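Local coordinates for YcgJ protein (Bacillus subtilis, PDB 1XXL), which probably transfers methyl groups from S-adenosylmethionine, as a Rossmann-like member of the methyltransferase superfamily, to an acceptor not yet identified, at residues C213-L216 and P222-F225; R142-S147 and G187-D192; F136-N141 and V149-L154. All coordinates share one frame; numbering follows the deposited sequence.

Contact 1: residues C213-L216 and P222-F225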
# COMPACT_ATOMS: atom_id res chain seq x y z
N CYS A 213 -4.04 13.45 14.38
CA CYS A 213 -4.78 13.00 15.56
C CYS A 213 -3.85 12.49 16.65
O CYS A 213 -4.03 11.39 17.17
CB CYS A 213 -5.75 11.91 15.16
SG CYS A 213 -6.85 12.36 13.82
N ILE A 214 -2.87 13.30 17.01
CA ILE A 214 -1.82 12.88 17.93
C ILE A 214 -2.33 12.93 19.37
O ILE A 214 -2.79 13.96 19.85
CB ILE A 214 -0.55 13.73 17.75
CG1 ILE A 214 0.03 13.51 16.36
CG2 ILE A 214 0.54 13.35 18.78
CD1 ILE A 214 1.27 14.43 16.05
N THR A 215 -2.27 11.78 20.03
CA THR A 215 -2.66 11.67 21.43
C THR A 215 -1.42 11.24 22.24
O THR A 215 -0.74 10.29 21.87
CB THR A 215 -3.84 10.69 21.62
OG1 THR A 215 -4.98 11.18 20.89
CG2 THR A 215 -4.23 10.56 23.10
N LEU A 216 -1.15 11.97 23.33
CA LEU A 216 0.02 11.77 24.20
C LEU A 216 -0.36 11.70 25.68
O LEU A 216 -1.35 12.30 26.10
CB LEU A 216 1.01 12.94 24.02
CG LEU A 216 1.40 13.34 22.58
CD1 LEU A 216 2.19 14.62 22.56
CD2 LEU A 216 2.18 12.23 21.94
N PRO A 222 3.88 8.77 23.78
CA PRO A 222 2.77 8.79 22.83
C PRO A 222 1.79 7.65 23.05
O PRO A 222 2.18 6.58 23.51
CB PRO A 222 3.46 8.69 21.47
CG PRO A 222 4.91 9.05 21.76
CD PRO A 222 5.15 8.49 23.10
N ILE A 223 0.53 7.90 22.71
CA ILE A 223 -0.53 6.91 22.85
C ILE A 223 -1.05 6.45 21.50
O ILE A 223 -1.15 5.25 21.25
CB ILE A 223 -1.66 7.49 23.71
CG1 ILE A 223 -1.17 7.63 25.16
CG2 ILE A 223 -2.89 6.59 23.67
CD1 ILE A 223 -2.03 8.53 26.02
N SER A 224 -1.39 7.40 20.64
CA SER A 224 -1.96 7.08 19.35
C SER A 224 -1.79 8.21 18.35
O SER A 224 -1.51 9.36 18.71
CB SER A 224 -3.45 6.71 19.50
OG SER A 224 -4.19 7.79 20.01
N PHE A 225 -1.96 7.88 17.08
CA PHE A 225 -2.04 8.88 16.01
C PHE A 225 -2.77 8.24 14.84
O PHE A 225 -3.05 7.05 14.87
CB PHE A 225 -0.65 9.42 15.62
CG PHE A 225 0.32 8.37 15.12
CD1 PHE A 225 0.39 8.05 13.77
CD2 PHE A 225 1.18 7.72 16.01
CE1 PHE A 225 1.29 7.09 13.32
CE2 PHE A 225 2.09 6.78 15.56
CZ PHE A 225 2.13 6.45 14.22

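Contact 2: residues R142-S147 and G187-D192. With SO4 (sulfate ion), chain E.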
# COMPACT_ATOMS: atom_id res chain seq x y z
N ARG A 142 9.63 6.83 8.22
CA ARG A 142 11.02 6.43 7.97
C ARG A 142 11.81 6.14 9.27
O ARG A 142 12.67 5.27 9.30
CB ARG A 142 11.76 7.48 7.12
CG ARG A 142 12.90 6.90 6.24
CD ARG A 142 13.25 7.88 5.02
NE ARG A 142 12.14 8.22 4.08
CZ ARG A 142 11.64 9.46 3.85
NH1 ARG A 142 12.08 10.51 4.52
NH2 ARG A 142 10.66 9.64 2.95
N LEU A 143 11.52 6.89 10.33
CA LEU A 143 12.19 6.67 11.62
C LEU A 143 11.88 5.26 12.11
O LEU A 143 12.75 4.56 12.66
CB LEU A 143 11.71 7.70 12.65
CG LEU A 143 12.31 9.10 12.57
CD1 LEU A 143 11.62 10.03 13.53
CD2 LEU A 143 13.79 9.06 12.90
N ARG A 144 10.65 4.83 11.89
CA ARG A 144 10.19 3.56 12.39
C ARG A 144 10.58 2.43 11.45
O ARG A 144 10.86 1.33 11.90
CB ARG A 144 8.67 3.62 12.63
CG ARG A 144 8.06 2.39 13.30
CD ARG A 144 7.22 1.71 12.30
NE ARG A 144 6.55 0.56 12.85
CZ ARG A 144 5.69 -0.17 12.16
NH1 ARG A 144 5.41 0.15 10.90
NH2 ARG A 144 5.11 -1.21 12.74
N ASP A 145 10.62 2.70 10.14
CA ASP A 145 10.85 1.66 9.13
C ASP A 145 11.85 2.17 8.09
O ASP A 145 11.47 2.87 7.16
CB ASP A 145 9.51 1.29 8.48
CG ASP A 145 9.64 0.21 7.39
OD1 ASP A 145 10.74 -0.34 7.18
OD2 ASP A 145 8.62 -0.07 6.73
N PRO A 146 13.15 1.81 8.24
CA PRO A 146 14.14 2.26 7.24
C PRO A 146 13.91 1.70 5.82
O PRO A 146 14.58 2.08 4.90
CB PRO A 146 15.48 1.77 7.83
CG PRO A 146 15.19 1.58 9.30
CD PRO A 146 13.80 1.03 9.30
N SER A 147 12.95 0.81 5.67
CA SER A 147 12.49 0.37 4.35
C SER A 147 11.62 1.43 3.63
O SER A 147 11.46 1.40 2.40
CB SER A 147 11.68 -0.92 4.53
OG SER A 147 11.78 -1.70 3.37
N GLY A 187 7.40 -2.88 14.71
CA GLY A 187 8.56 -2.35 13.99
C GLY A 187 9.90 -2.78 14.58
O GLY A 187 10.93 -2.57 13.96
N GLY A 188 9.90 -3.35 15.79
CA GLY A 188 11.14 -3.67 16.52
C GLY A 188 12.12 -2.50 16.69
O GLY A 188 13.34 -2.71 16.70
N THR A 189 11.60 -1.28 16.85
CA THR A 189 12.45 -0.09 16.81
C THR A 189 13.25 -0.01 18.12
O THR A 189 12.68 -0.16 19.20
CB THR A 189 11.66 1.25 16.53
OG1 THR A 189 11.06 1.75 17.73
CG2 THR A 189 10.57 1.05 15.50
N PRO A 190 14.58 0.16 18.02
CA PRO A 190 15.41 0.31 19.23
C PRO A 190 15.21 1.64 19.96
O PRO A 190 14.70 2.59 19.37
CB PRO A 190 16.85 0.21 18.69
CG PRO A 190 16.73 -0.25 17.27
CD PRO A 190 15.39 0.20 16.79
N ALA A 191 15.66 1.70 21.21
CA ALA A 191 15.39 2.81 22.12
C ALA A 191 15.75 4.20 21.57
O ALA A 191 14.99 5.16 21.73
CB ALA A 191 16.10 2.58 23.48
N ASP A 192 16.92 4.32 20.97
CA ASP A 192 17.35 5.62 20.46
C ASP A 192 16.53 6.06 19.24
O ASP A 192 16.14 7.23 19.15
CB ASP A 192 18.85 5.62 20.16
CG ASP A 192 19.33 6.97 19.67
OD1 ASP A 192 19.68 7.05 18.47
OD2 ASP A 192 19.29 7.93 20.47
S SO4 E . 2.12 -2.02 10.55
O1 SO4 E . 2.96 -1.34 9.57
O2 SO4 E . 1.15 -2.87 9.85
O3 SO4 E . 1.36 -1.04 11.35
O4 SO4 E . 3.00 -2.83 11.40

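Contact 3: residues F136-N141 and V149-L154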
# COMPACT_ATOMS: atom_id res chain seq x y z
N PHE A 136 6.42 15.70 7.67
CA PHE A 136 6.25 15.22 9.05
C PHE A 136 5.94 13.72 9.07
O PHE A 136 6.57 12.94 9.79
CB PHE A 136 5.12 15.98 9.74
CG PHE A 136 4.86 15.52 11.13
CD1 PHE A 136 3.91 14.52 11.38
CD2 PHE A 136 5.55 16.06 12.20
CE1 PHE A 136 3.69 14.08 12.67
CE2 PHE A 136 5.31 15.63 13.48
CZ PHE A 136 4.39 14.64 13.71
N VAL A 137 4.96 13.34 8.26
CA VAL A 137 4.52 11.97 8.22
C VAL A 137 5.52 11.05 7.54
O VAL A 137 5.69 9.91 7.97
CB VAL A 137 3.09 11.82 7.64
CG1 VAL A 137 3.02 12.11 6.14
CG2 VAL A 137 2.52 10.42 7.99
N ASN A 138 6.20 11.53 6.50
CA ASN A 138 7.24 10.71 5.87
C ASN A 138 8.42 10.45 6.79
O ASN A 138 8.95 9.31 6.83
CB ASN A 138 7.71 11.32 4.54
CG ASN A 138 6.87 10.84 3.37
OD1 ASN A 138 7.00 9.70 2.96
ND2 ASN A 138 6.00 11.71 2.85
N HIS A 139 8.83 11.48 7.51
CA HIS A 139 9.88 11.35 8.52
C HIS A 139 9.43 10.38 9.63
O HIS A 139 10.20 9.50 10.03
CB HIS A 139 10.25 12.73 9.12
CG HIS A 139 11.44 12.70 10.01
ND1 HIS A 139 12.69 12.31 9.58
CD2 HIS A 139 11.59 13.00 11.33
CE1 HIS A 139 13.55 12.37 10.58
NE2 HIS A 139 12.90 12.77 11.66
N LEU A 140 8.20 10.52 10.12
CA LEU A 140 7.70 9.63 11.18
C LEU A 140 7.80 8.17 10.75
O LEU A 140 8.33 7.33 11.48
CB LEU A 140 6.27 9.95 11.56
CG LEU A 140 5.56 9.05 12.58
CD1 LEU A 140 6.23 9.10 13.95
CD2 LEU A 140 4.13 9.48 12.69
N ASN A 141 7.33 7.88 9.55
CA ASN A 141 7.32 6.51 9.06
C ASN A 141 8.75 5.97 8.73
O ASN A 141 9.04 4.79 8.96
CB ASN A 141 6.35 6.39 7.88
CG ASN A 141 4.88 6.33 8.33
OD1 ASN A 141 4.53 5.69 9.33
ND2 ASN A 141 4.03 6.98 7.59
N VAL A 149 10.37 4.46 1.75
CA VAL A 149 10.97 5.33 0.73
C VAL A 149 10.21 6.64 0.73
O VAL A 149 10.75 7.67 1.11
CB VAL A 149 10.97 4.67 -0.67
CG1 VAL A 149 11.47 5.64 -1.72
CG2 VAL A 149 11.85 3.39 -0.66
N ARG A 150 8.95 6.61 0.31
CA ARG A 150 8.14 7.83 0.35
C ARG A 150 6.68 7.47 0.16
O ARG A 150 6.37 6.63 -0.66
CB ARG A 150 8.57 8.82 -0.76
CG ARG A 150 7.58 9.98 -0.93
CD ARG A 150 8.00 11.05 -1.91
NE ARG A 150 6.89 11.97 -2.12
CZ ARG A 150 6.51 12.92 -1.27
NH1 ARG A 150 7.18 13.12 -0.13
NH2 ARG A 150 5.46 13.69 -1.57
N GLU A 151 5.81 8.11 0.94
CA GLU A 151 4.39 8.09 0.67
C GLU A 151 4.03 9.37 -0.08
O GLU A 151 4.24 10.50 0.42
CB GLU A 151 3.54 7.84 1.94
CG GLU A 151 3.48 8.92 3.00
CD GLU A 151 3.31 8.34 4.41
OE1 GLU A 151 2.16 8.23 4.89
OE2 GLU A 151 4.34 7.97 5.04
N SER A 152 3.55 9.16 -1.30
CA SER A 152 3.24 10.22 -2.22
C SER A 152 1.97 10.95 -1.77
O SER A 152 1.13 10.40 -1.02
CB SER A 152 3.04 9.67 -3.65
OG SER A 152 4.19 9.04 -4.17
N SER A 153 1.83 12.19 -2.24
CA SER A 153 0.59 12.94 -2.04
C SER A 153 -0.47 12.51 -3.07
O SER A 153 -0.14 11.85 -4.06
CB SER A 153 0.87 14.45 -2.15
OG SER A 153 1.16 14.81 -3.48
N LEU A 154 -1.73 12.88 -2.85
CA LEU A 154 -2.81 12.59 -3.80
C LEU A 154 -2.66 13.30 -5.15
O LEU A 154 -2.97 12.75 -6.20
CB LEU A 154 -4.19 12.88 -3.19
CG LEU A 154 -4.50 12.06 -1.92
CD1 LEU A 154 -5.91 12.37 -1.43
CD2 LEU A 154 -4.32 10.60 -2.11

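Contact 1: residues C213-L216 and P222-F225
Thr215 and Ser224 face each other as an antiparallel hydrogen-bonded pair, and the two backbones run almost exactly counter to one another, 171° apart end to end. Thr215 N gives a nearly straight bond to Ser224 O at 2.9 Å, while Thr215 O accepts twice, from Ile223 N at 2.8 Å and Ser224 N at 3.2 Å. Both donors reach that oxygen from the same face of its carbonyl plane. With two residues set against one, this is a classic beta bulge in the hairpin of strands 215-216 and 222-236, whose longer strand belongs to the main sheet of the methyltransferase fold. Beyond the bulge Leu216 pairs with Pro222, and its CD2 methyl rests 3.8 Å from Pro222 CB; helix 191-202 packs against both side chains. Ile223 sends CD1 alongside the other strand to lie 3.6 Å from Leu216 C. Thr215 and Ser224 share one face, where Ser224 OG, held between its own backbone N and carbonyl carbon (chi1 62°), sits 3.3 Å from Thr215 CB. At the far end, Phe225 CA directs its hydrogen at Cys213 O; Cys213 is the positive-phi residue of the Schellman motif that ends the preceding helix.

Contact 2: residues R142-S147 and G187-D192
Arg144 passes beside Gly187 and Thr189, its side chain crossing that of the threonine at about a right angle. CG stands anti to the backbone N (chi1 -174°) and the chain bends at chi2 (-111°), after which it runs out extended to the guanidinium. The aliphatic part meets Thr189 first: the threonine CG2 methyl touches Arg144 CG at 3.6 Å and lies equally near Arg144 O, at the last turn of helix 131-144. Farther along, Arg144 NE passes 3.7 Å from Gly187 CA, against bare backbone. Gly187 N lies oblique to the guanidinium, near Arg144 NH2, but both are donors and do not bond.

The guanidinium ends on a sulfate ion, probably from the crystallisation liquor. Arg144 NH1 bonds to sulfate O1 at 3.2 Å, in the guanidinium plane, and Arg144 NH2 to sulfate O4 at 3.0 Å and 172°, so two nitrogens grip two oxygens of one anion. Arg186 NE also binds the sulfate, and Arg144 NH2 bonds to the Trp183 carbonyl while the Arg144 guanidinium makes a cation-pi contact with the Trp183 ring. Two arginines converging on one anion at the protein surface would probably favour a negatively charged group here, although the sulfate itself identifies no natural ligand.

Contact 3: residues F136-N141 and V149-L154
The amide of Asn138 meets the backbone of Glu151 edge-on, its oxygen and nitrogen both engaged in its own plane, while the Arg150 guanidinium lies obliquely beside it with the two planes 23° apart. These bonds join helix 131-144 to the loop before helix 154-163, in the Rossmann-like fold of this probable methyltransferase. Glu151 N donates to a lone pair of Asn138 OD1 at 2.8 Å, and Asn138 ND2 returns a bond to Glu151 O at 3.2 Å; together they fix the rotation of the amide. Outside the pair, His148 and the Asp134 carbonyl bond to the same amide, so this buried group has partners at both ends. Arg150 carries its charge past Asn138 to salt bridges with Glu156 and Asp134.

The Glu151 side chain heads toward the helix and runs antiparallel to the Asn138 side chain. The Glu151 carboxylate plane stands 84° from that of the Asn138 amide but is nearly coplanar with that of Asn141. Val137 CG2 lies 3.8 Å from Glu151 OE1, which is bonded to His125 ND1, while Asn141 ND2 meets the syn lone pair of Glu151 OE2 at 2.8 Å.

In the fold
Contact 3 is the buried one of the three, contact 1 is partly buried and contact 2 lies at the surface. Helix 131-144 serves both 136-141 and 142-147, and Arg142 NH2 probably bonds to Val149 O, 2.7 Å away, tying contact 2 to contact 3. Contact 1 meets the same helix by apolar packing, with Phe225 CE1 3.8 Å from Leu140 CD2 and Ile214 against Phe136; contacts 1 and 2 do not touch, their nearest atoms about 7 Å apart. Chemistry follows place: backbone pairing dominates the hairpin, in the interior one asparagine amide pairs with backbone groups and another with a carboxylate, and an arginine at the surface reaches an anion.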